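Amidase (Bacillus anthracis, PDB 5EWQ) probably hydrolyses monocarboxylic acid amides to the carboxylate and ammonia, as expected of an amidase family enzyme. Local coordinates at residues Pro25-Asn28 with Gln29-Ile33; Glu65-Thr68 with Ser69-Phe73. All coordinates share one frame; numbering follows the deposited sequence.

Contact 1: Pro25-Asn28 with Gln29-Ile33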
loop_
_atom_site.group_PDB
_atom_site.type_symbol
_atom_site.label_atom_id
_atom_site.label_comp_id
_atom_site.label_asym_id
_atom_site.label_seq_id
_atom_site.Cartn_x
_atom_site.Cartn_y
_atom_site.Cartn_z
ATOM N N PRO A 25 8.187 15.663 -16.185
ATOM C CA PRO A 25 8.621 14.351 -16.678
ATOM C C PRO A 25 7.608 13.737 -17.639
ATOM O O PRO A 25 7.995 13.045 -18.579
ATOM C CB PRO A 25 8.739 13.515 -15.402
ATOM C CG PRO A 25 9.001 14.506 -14.333
ATOM C CD PRO A 25 8.193 15.713 -14.711
ATOM N N ILE A 26 6.325 13.995 -17.401
ATOM C CA ILE A 26 5.267 13.515 -18.282
ATOM C C ILE A 26 5.291 14.257 -19.616
ATOM O O ILE A 26 5.214 13.643 -20.680
ATOM C CB ILE A 26 3.878 13.674 -17.628
ATOM C CG1 ILE A 26 3.747 12.746 -16.421
ATOM C CG2 ILE A 26 2.774 13.384 -18.629
ATOM C CD1 ILE A 26 2.421 12.865 -15.701
ATOM N N HIS A 27 5.411 15.580 -19.552
ATOM C CA HIS A 27 5.422 16.417 -20.748
ATOM C C HIS A 27 6.618 16.130 -21.654
ATOM O O HIS A 27 6.511 16.214 -22.877
ATOM C CB HIS A 27 5.412 17.898 -20.356
ATOM C CG HIS A 27 5.680 18.829 -21.499
ATOM N ND1 HIS A 27 6.860 19.530 -21.625
ATOM C CD2 HIS A 27 4.922 19.171 -22.567
ATOM C CE1 HIS A 27 6.817 20.266 -22.721
ATOM N NE2 HIS A 27 5.652 20.067 -23.311
ATOM N N ASN A 28 7.753 15.792 -21.050
ATOM C CA ASN A 28 8.974 15.537 -21.808
ATOM C C ASN A 28 8.886 14.286 -22.674
ATOM O O ASN A 28 9.314 14.291 -23.829
ATOM C CB ASN A 28 10.174 15.426 -20.862
ATOM C CG ASN A 28 10.606 16.770 -20.307
ATOM O OD1 ASN A 28 10.415 17.807 -20.942
ATOM N ND2 ASN A 28 11.193 16.758 -19.115
ATOM N N GLN A 29 8.327 13.215 -22.120
ATOM C CA GLN A 29 8.242 11.951 -22.844
ATOM C C GLN A 29 6.867 11.745 -23.472
ATOM O O GLN A 29 6.458 10.614 -23.737
ATOM C CB GLN A 29 8.583 10.782 -21.916
ATOM C CG GLN A 29 7.735 10.709 -20.661
ATOM C CD GLN A 29 8.340 9.806 -19.603
ATOM O OE1 GLN A 29 9.204 8.980 -19.896
ATOM N NE2 GLN A 29 7.892 9.964 -18.364
ATOM N N LEU A 30 6.158 12.845 -23.711
ATOM C CA LEU A 30 4.884 12.798 -24.421
ATOM C C LEU A 30 4.830 13.851 -25.523
ATOM O O LEU A 30 3.761 14.365 -25.851
ATOM C CB LEU A 30 3.710 12.991 -23.458
ATOM C CG LEU A 30 3.301 11.798 -22.592
ATOM C CD1 LEU A 30 1.970 12.072 -21.910
ATOM C CD2 LEU A 30 3.227 10.522 -23.414
ATOM N N LYS A 31 5.990 14.174 -26.087
ATOM C CA LYS A 31 6.057 15.102 -27.209
ATOM C C LYS A 31 5.894 14.350 -28.523
ATOM O O LYS A 31 5.238 14.828 -29.448
ATOM C CB LYS A 31 7.378 15.875 -27.199
ATOM C CG LYS A 31 7.518 16.859 -26.048
ATOM C CD LYS A 31 8.796 17.673 -26.172
ATOM C CE LYS A 31 8.920 18.686 -25.046
ATOM N NZ LYS A 31 10.159 19.504 -25.167
ATOM N N GLY A 32 6.494 13.165 -28.596
ATOM C CA GLY A 32 6.391 12.328 -29.775
ATOM C C GLY A 32 5.370 11.221 -29.600
ATOM O O GLY A 32 5.676 10.044 -29.792
ATOM N N ILE A 33 4.151 11.603 -29.232
ATOM C CA ILE A 33 3.072 10.642 -29.035
ATOM C C ILE A 33 1.785 11.147 -29.690
ATOM O O ILE A 33 1.516 12.350 -29.712
ATOM C CB ILE A 33 2.830 10.365 -27.527
ATOM C CG1 ILE A 33 1.856 9.200 -27.332
ATOM C CG2 ILE A 33 2.333 11.615 -26.816
ATOM C CD1 ILE A 33 2.372 7.877 -27.849
#

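Contact 2: Glu65-Thr68 with Ser69-Phe73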
loop_
_atom_site.group_PDB
_atom_site.type_symbol
_atom_site.label_atom_id
_atom_site.label_comp_id
_atom_site.label_asym_id
_atom_site.label_seq_id
_atom_site.Cartn_x
_atom_site.Cartn_y
_atom_site.Cartn_z
ATOM N N GLU A 65 4.881 0.475 -24.370
ATOM C CA GLU A 65 5.070 1.908 -24.561
ATOM C C GLU A 65 3.727 2.632 -24.560
ATOM O O GLU A 65 3.592 3.710 -23.982
ATOM C CB GLU A 65 5.821 2.183 -25.865
ATOM C CG GLU A 65 6.086 3.655 -26.129
ATOM C CD GLU A 65 6.795 3.891 -27.448
ATOM O OE1 GLU A 65 7.064 5.066 -27.775
ATOM O OE2 GLU A 65 7.083 2.904 -28.156
ATOM N N GLU A 66 2.739 2.027 -25.210
ATOM C CA GLU A 66 1.389 2.578 -25.240
ATOM C C GLU A 66 0.750 2.527 -23.858
ATOM O O GLU A 66 0.070 3.465 -23.444
ATOM C CB GLU A 66 0.518 1.823 -26.245
ATOM C CG GLU A 66 0.878 2.070 -27.699
ATOM C CD GLU A 66 0.034 1.246 -28.650
ATOM O OE1 GLU A 66 0.206 0.009 -28.679
ATOM O OE2 GLU A 66 -0.803 1.833 -29.366
ATOM N N LEU A 67 0.973 1.422 -23.152
ATOM C CA LEU A 67 0.426 1.234 -21.813
ATOM C C LEU A 67 0.949 2.295 -20.852
ATOM O O LEU A 67 0.196 2.843 -20.047
ATOM C CB LEU A 67 0.765 -0.163 -21.290
ATOM C CG LEU A 67 0.247 -0.512 -19.894
ATOM C CD1 LEU A 67 -1.270 -0.461 -19.858
ATOM C CD2 LEU A 67 0.750 -1.879 -19.461
ATOM N N THR A 68 2.243 2.581 -20.946
ATOM C CA THR A 68 2.868 3.592 -20.104
ATOM C C THR A 68 2.364 4.985 -20.469
ATOM O O THR A 68 2.154 5.828 -19.597
ATOM C CB THR A 68 4.406 3.549 -20.223
ATOM O OG1 THR A 68 4.875 2.236 -19.896
ATOM C CG2 THR A 68 5.050 4.561 -19.287
ATOM N N SER A 69 2.162 5.213 -21.764
ATOM C CA SER A 69 1.701 6.507 -22.260
ATOM C C SER A 69 0.322 6.865 -21.717
ATOM O O SER A 69 0.065 8.016 -21.366
ATOM C CB SER A 69 1.670 6.513 -23.790
ATOM O OG SER A 69 0.685 5.625 -24.285
ATOM N N ILE A 70 -0.561 5.872 -21.655
ATOM C CA ILE A 70 -1.918 6.078 -21.160
ATOM C C ILE A 70 -1.914 6.515 -19.699
ATOM O O ILE A 70 -2.585 7.478 -19.329
ATOM C CB ILE A 70 -2.770 4.801 -21.304
ATOM C CG1 ILE A 70 -2.912 4.420 -22.778
ATOM C CG2 ILE A 70 -4.141 4.997 -20.676
ATOM C CD1 ILE A 70 -3.679 3.138 -23.005
ATOM N N TYR A 71 -1.147 5.807 -18.878
ATOM C CA TYR A 71 -1.055 6.113 -17.455
ATOM C C TYR A 71 -0.496 7.512 -17.213
ATOM O O TYR A 71 -1.046 8.274 -16.421
ATOM C CB TYR A 71 -0.193 5.068 -16.746
ATOM C CG TYR A 71 -0.863 3.720 -16.635
ATOM C CD1 TYR A 71 -2.200 3.617 -16.278
ATOM C CD2 TYR A 71 -0.165 2.551 -16.900
ATOM C CE1 TYR A 71 -2.822 2.388 -16.176
ATOM C CE2 TYR A 71 -0.778 1.317 -16.804
ATOM C CZ TYR A 71 -2.106 1.241 -16.441
ATOM O OH TYR A 71 -2.726 0.015 -16.342
ATOM N N LEU A 72 0.591 7.842 -17.904
ATOM C CA LEU A 72 1.194 9.167 -17.796
ATOM C C LEU A 72 0.211 10.249 -18.228
ATOM O O LEU A 72 0.162 11.328 -17.637
ATOM C CB LEU A 72 2.468 9.249 -18.641
ATOM C CG LEU A 72 3.632 8.350 -18.225
ATOM C CD1 LEU A 72 4.811 8.533 -19.168
ATOM C CD2 LEU A 72 4.040 8.629 -16.787
ATOM N N PHE A 73 -0.571 9.948 -19.259
ATOM C CA PHE A 73 -1.573 10.879 -19.760
ATOM C C PHE A 73 -2.693 11.074 -18.742
ATOM O O PHE A 73 -3.193 12.185 -18.563
ATOM C CB PHE A 73 -2.142 10.386 -21.092
ATOM C CG PHE A 73 -3.206 11.276 -21.666
ATOM C CD1 PHE A 73 -2.888 12.530 -22.158
ATOM C CD2 PHE A 73 -4.524 10.853 -21.724
ATOM C CE1 PHE A 73 -3.865 13.350 -22.691
ATOM C CE2 PHE A 73 -5.506 11.668 -22.256
ATOM C CZ PHE A 73 -5.176 12.918 -22.740
#

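Contact 1: Pro25-Asn28 with Gln29-Ile33
The side chain of Gln29 doubles back along the last turn of helix 20-28, and its CG and amide come beside Pro25 O. This residue is the first to leave helical geometry. Its CG sits between its own N and carbonyl carbon (chi1 56°), and this carries the extended chain along the turn just passed. Gln29 NE2 ends 3.1 Å from Pro25 O. The amide is held from outside the segment: NE2 donates to Asn92 O, and OE1 accepts from Met96 N at the start of helix 95-104.

Leu30 comes next. Its N makes a weak hydrogen bond to His27 O, 3.5 Å long, so the chain closes on the third residue back as it unwinds. Its side chain lies beside that of Ile26 and points the same way, with Leu30 CD1 3.6 Å from Ile26 CG2. Leu30 also touches Met96.

Lys31 runs out extended across His27. Its CG passes 3.4 Å from His27 O, and its CE lies 3.5 Å from His27 CE1, oblique to the ring. Lys31 NZ stays 4.8 Å from His27 ND1.

The helix end is thus two-sided. Ile26, Leu30 and the anchored Gln29 amide tie it to the protein, while His27 and Lys31 lie at the surface. The nearby lysine charge would probably disfavour protonation of His27.

Contact 2: Glu65-Thr68 with Ser69-Phe73
Leu67 lies alongside the ring of Tyr71, one turn further along helix 64-79, and both side chains point the same way. The closest side-chain approach is Leu67 CD1 to Tyr71 CE2, 3.6 Å. Leu67 CG is anti to its backbone N (chi1 -180°), which sets the branched end beside the CE2 side of the ring, with CD1 out of the ring plane and beyond its rim. Leu67 CD1 reaches as far as Tyr71 OH, at 3.8 Å. Near the root of the ring, Tyr71 CD2 meets the Leu67 carbonyl oxygen obliquely.

Thr68 and Leu72 form a second pair four residues apart, also side by side. Thr68 CG2 is 4.0 Å from Leu72 CD1. The hydroxyl turns back instead: Thr68 OG1 is hydrogen-bonded to Tyr64 O, one turn earlier, so a polar atom of this buried residue is satisfied by its own helix.

The backbone is regular alpha helix. The N atoms of Ser69, Ile70 and Leu72 hydrogen-bond to the carbonyls four residues back. Leu72 N to Thr68 O, 3.1 Å, is the straightest, with an N-H...O angle of 170°. The bond from Tyr71 N to Leu67 O is weak.

The helix is enclosed by several elements, and Thr68 meets two of them. Thr68, Tyr71 and Leu72 rest on Leu163 of strand 161-166. Thr68 and Ser69 face helix 95-104, where Arg100 makes a salt bridge with Glu65. Leu67 and Ile70 pack on Val45 of helix 35-45, whose Asn37 is hydrogen-bonded to Glu66.

Contact 1 precedes contact 2 along the chain, with helices 35-45 and 50-58 between them. Their centres are about 10 Å apart, on the same side of the chain's centre. Contact 1 lies at the surface, where helix 20-28 runs out into a loop. Contact 2 is buried within helix 64-79. They touch directly: Ile26 CD1 is 3.3 Å from Leu72 O, and Gln29 NE2 is 3.5 Å from Leu72 CD1. Both also meet Met96 of helix 95-104. Leu72 meets Gln29 of contact 1 and Leu163 of strand 161-166, so helix 64-79 links the N-terminal segment to the mixed sheet near its 88-91 edge.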